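3-hydroxyacyl-CoA dehydrogenase type-2 (Mycobacterium avium, PDB 3PPI) probably catalyses the NAD-dependent oxidation of 3-hydroxyacyl-CoA to 3-oxoacyl-CoA, as a member of the short-chain dehydrogenase/reductase family. Local coordinates at residues A[40-45]-A[247-252]; A[107-112]-A[169-174]. All coordinates share one frame; numbering follows the deposited sequence.

How the interactions relate
Both contacts belong to one Rossmann-type fold but sit at different depths in it. Interaction 2 lies close to the centre of the chain, where strands 103-109 and 167-172 run side by side in the parallel sheet; all of its touching residues are buried, and it is held by backbone hydrogen bonds, with a threonine hydroxyl added at its end. Interaction 1, about 11 Å away between centres, joins the N-terminal turns of helices 41-52 and 249-261 and is only partly buried, relying on apolar packing and one bridging water. The two meet where Phe252 CZ packs 3.5 Å from Thr172 OG1 and where Gly43 lies against Ala110.

Interaction 1. Residues A[40-45]-A[247-252]; sequences GGLGEA and GTPDEF
Leu42 lays its side chain across the ring of Phe252, and this pair forms the inner part of the contact. The methyl CD1 sits over one ring face, 4.0 Å from the centroid of the Phe252 ring and 19° off its normal, a CH-pi contact displaced toward the rim. Further back, CB of Leu42 touches the ring at Phe252 CD2, 3.8 Å away, while the other methyl, CD2, turns to the helix backbone and lies 3.9 Å from Pro249 CA. Phe252 reaches Leu42 because its CG stands anti to the backbone N (chi1 178°); Ile215 and Pro217 of strand 210-217 also pack on it.

Packing is tightest one turn along helix 41-52. Ala45 CB presses against the proline ring at Pro249 CB, only 3.4 Å away and closer than usual van der Waals contact, and meets Pro249 O at 3.3 Å. Pro249 CB also touches Gly41 O at 3.7 Å. Toward solvent the contact loosens: Asp250 points its CB away, yet its carboxylate bends back, and a water donates both to Asp250 OD1 and to Ala45 O, linking the helices without direct polar contact.

The start of helix 249-261 is fixed by a capping box, in which Glu251 N donates to Thr248 OG1 and Thr248 N to Glu251 OE1; Arg245 forms a salt bridge with the same carboxylate. Gly40 also belongs to a magnesium site. With Gly38, Gly40 and Gly43 in a GxGxxG-like pattern, the arrangement is consistent with the glycine-rich strand-turn-helix of a Rossmann fold, packed here against the start of helix 249-261.

Interaction 2. Residues A[107-112]-A[169-174]; sequences AVVAHG and LVLTAS
Val170 links to strand 103-109 through both of its backbone polar groups: its N donates to Ala107 O at 3.0 Å, and its O accepts from Val109 N at 2.8 Å. Both bonds are nearly straight, as expected for neighbouring parallel strands, whose axes here diverge by only 7°. Val108 and Val170 lie side by side on one face of the sheet, where Leu259 and Leu260 of helix 249-261 cover Val170. On the other face, Val109 CG2 meets Leu171 CD2, and Ala107 CB meets Leu169 CD2 at 3.8 Å; helix 130-156 packs over Ala107 and Val109.

Thr172 closes the pairing with its side chain. Its CB already lies 3.2 Å from Val109 O, and at the tip OG1, set beside the backbone N (chi1 -51°), donates to that same Val109 O at 2.7 Å. The hydroxyl approaches from above the carbonyl plane, 39° out of it. OG1 also comes within 3.6 Å of Ala110 CA.

Beyond this point the segments separate, and Lys191 NZ is hydrogen-bonded to Thr172 O. The chemistry implies that the threonine hydroxyl gives the buried Val109 O a short side-chain bond near the end of the strand pairing, tying the C-terminal ends of the two central strands together.

Interaction 1. Residues A[40-45]-A[247-252]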
# COMPACT_ATOMS: atom_id res chain seq x y z
N GLY A 40 16.19 17.11 20.82
CA GLY A 40 15.88 15.94 21.63
C GLY A 40 15.32 14.77 20.84
O GLY A 40 15.05 14.89 19.67
N GLY A 41 15.19 13.63 21.51
CA GLY A 41 14.52 12.47 20.97
C GLY A 41 15.16 11.95 19.70
O GLY A 41 16.38 11.79 19.62
N LEU A 42 14.34 11.70 18.69
CA LEU A 42 14.81 11.13 17.44
C LEU A 42 15.80 12.08 16.75
O LEU A 42 16.80 11.66 16.20
CB LEU A 42 13.63 10.86 16.51
CG LEU A 42 12.52 9.95 17.01
CD1 LEU A 42 11.47 9.73 15.86
CD2 LEU A 42 13.09 8.62 17.53
N GLY A 43 15.47 13.37 16.76
CA GLY A 43 16.32 14.38 16.14
C GLY A 43 17.69 14.49 16.78
O GLY A 43 18.69 14.60 16.08
N GLU A 44 17.75 14.46 18.11
CA GLU A 44 19.03 14.48 18.81
C GLU A 44 19.91 13.31 18.38
O GLU A 44 21.10 13.49 18.09
CB GLU A 44 18.84 14.48 20.33
CG GLU A 44 20.13 14.30 21.13
CD GLU A 44 19.90 14.27 22.64
OE1 GLU A 44 18.77 14.52 23.10
OE2 GLU A 44 20.87 13.99 23.38
N ALA A 45 19.34 12.11 18.33
CA ALA A 45 20.12 10.93 17.96
C ALA A 45 20.65 11.06 16.52
O ALA A 45 21.78 10.65 16.21
CB ALA A 45 19.28 9.66 18.13
N GLY A 247 11.23 1.38 19.71
CA GLY A 247 12.45 1.60 18.93
C GLY A 247 13.29 2.69 19.56
O GLY A 247 12.75 3.60 20.22
N THR A 248 14.61 2.60 19.42
CA THR A 248 15.46 3.62 20.01
C THR A 248 15.69 4.79 19.05
O THR A 248 15.68 4.63 17.82
CB THR A 248 16.81 3.06 20.45
OG1 THR A 248 17.56 2.66 19.30
CG2 THR A 248 16.63 1.88 21.41
N PRO A 249 15.94 5.98 19.61
CA PRO A 249 16.43 7.08 18.78
C PRO A 249 17.63 6.68 17.94
O PRO A 249 17.70 7.08 16.77
CB PRO A 249 16.78 8.16 19.79
CG PRO A 249 15.81 7.89 20.94
CD PRO A 249 15.81 6.39 21.03
N ASP A 250 18.56 5.90 18.48
CA ASP A 250 19.73 5.49 17.68
C ASP A 250 19.35 4.63 16.47
O ASP A 250 20.01 4.72 15.43
CB ASP A 250 20.77 4.74 18.51
CG ASP A 250 21.60 5.67 19.39
OD1 ASP A 250 21.60 6.90 19.18
OD2 ASP A 250 22.28 5.15 20.28
N GLU A 251 18.32 3.79 16.62
CA GLU A 251 17.82 3.00 15.46
C GLU A 251 17.24 3.89 14.38
O GLU A 251 17.43 3.64 13.18
CB GLU A 251 16.84 1.91 15.92
CG GLU A 251 17.58 0.75 16.64
CD GLU A 251 16.70 -0.08 17.58
OE1 GLU A 251 15.60 0.36 18.00
OE2 GLU A 251 17.13 -1.20 17.90
N PHE A 252 16.52 4.93 14.80
CA PHE A 252 15.99 5.92 13.86
C PHE A 252 17.15 6.63 13.15
O PHE A 252 17.12 6.80 11.93
CB PHE A 252 15.13 6.94 14.61
CG PHE A 252 14.59 8.02 13.73
CD1 PHE A 252 13.37 7.89 13.11
CD2 PHE A 252 15.32 9.18 13.50
CE1 PHE A 252 12.88 8.89 12.28
CE2 PHE A 252 14.84 10.17 12.68
CZ PHE A 252 13.61 10.04 12.08
O HOH W 1 22.76 8.33 17.06

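Interaction 2. Residues A[107-112]-A[169-174]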
# COMPACT_ATOMS: atom_id res chain seq x y z
N ALA A 107 19.13 17.24 4.88
CA ALA A 107 18.27 17.61 5.99
C ALA A 107 17.49 16.38 6.45
O ALA A 107 17.13 15.53 5.63
CB ALA A 107 17.32 18.73 5.60
N VAL A 108 17.27 16.28 7.76
CA VAL A 108 16.37 15.30 8.32
C VAL A 108 15.29 16.08 9.07
O VAL A 108 15.60 16.81 10.00
CB VAL A 108 17.12 14.29 9.25
CG1 VAL A 108 16.16 13.27 9.80
CG2 VAL A 108 18.30 13.60 8.49
N VAL A 109 14.04 15.94 8.64
CA VAL A 109 12.92 16.70 9.20
C VAL A 109 12.28 15.83 10.28
O VAL A 109 11.47 14.96 9.99
CB VAL A 109 11.91 17.08 8.10
CG1 VAL A 109 10.83 18.00 8.64
CG2 VAL A 109 12.62 17.72 6.93
N ALA A 110 12.69 16.04 11.52
CA ALA A 110 12.37 15.09 12.59
C ALA A 110 11.68 15.73 13.78
O ALA A 110 11.68 15.14 14.85
CB ALA A 110 13.64 14.36 13.04
N HIS A 111 11.11 16.92 13.62
CA HIS A 111 10.36 17.53 14.71
C HIS A 111 9.16 16.64 15.07
O HIS A 111 8.42 16.17 14.19
CB HIS A 111 9.96 18.99 14.41
CG HIS A 111 9.17 19.19 13.16
ND1 HIS A 111 9.77 19.28 11.92
CD2 HIS A 111 7.84 19.36 12.95
CE1 HIS A 111 8.84 19.48 11.00
NE2 HIS A 111 7.66 19.51 11.59
N GLY A 112 9.01 16.38 16.37
CA GLY A 112 8.11 15.35 16.89
C GLY A 112 7.01 15.87 17.81
O GLY A 112 6.60 17.03 17.72
N LEU A 169 17.16 14.40 1.27
CA LEU A 169 16.27 14.75 2.36
C LEU A 169 15.67 13.48 2.95
O LEU A 169 15.39 12.54 2.21
CB LEU A 169 15.13 15.64 1.89
CG LEU A 169 15.47 16.93 1.16
CD1 LEU A 169 14.17 17.64 0.72
CD2 LEU A 169 16.37 17.80 2.01
N VAL A 170 15.49 13.48 4.27
CA VAL A 170 14.74 12.48 4.98
C VAL A 170 13.63 13.21 5.72
O VAL A 170 13.90 14.09 6.53
CB VAL A 170 15.62 11.71 5.99
CG1 VAL A 170 14.80 10.70 6.79
CG2 VAL A 170 16.73 10.99 5.23
N LEU A 171 12.39 12.85 5.40
CA LEU A 171 11.22 13.36 6.11
C LEU A 171 10.79 12.30 7.14
O LEU A 171 11.16 11.11 7.02
CB LEU A 171 10.09 13.65 5.14
CG LEU A 171 10.43 14.28 3.77
CD1 LEU A 171 9.15 14.46 2.94
CD2 LEU A 171 11.17 15.60 3.95
N THR A 172 10.04 12.72 8.15
CA THR A 172 9.53 11.80 9.16
C THR A 172 8.00 11.79 9.13
O THR A 172 7.34 12.82 9.31
CB THR A 172 10.03 12.13 10.57
OG1 THR A 172 11.46 12.29 10.57
CG2 THR A 172 9.65 11.01 11.56
N ALA A 173 7.45 10.61 8.88
CA ALA A 173 6.03 10.40 8.94
C ALA A 173 5.71 9.65 10.24
O ALA A 173 6.15 10.06 11.33
CB ALA A 173 5.58 9.64 7.73
N SER A 174 4.96 8.57 10.11
CA SER A 174 4.56 7.68 11.20
C SER A 174 3.72 6.60 10.56
O SER A 174 3.09 6.84 9.52
CB SER A 174 3.71 8.42 12.27
OG SER A 174 3.05 7.49 13.14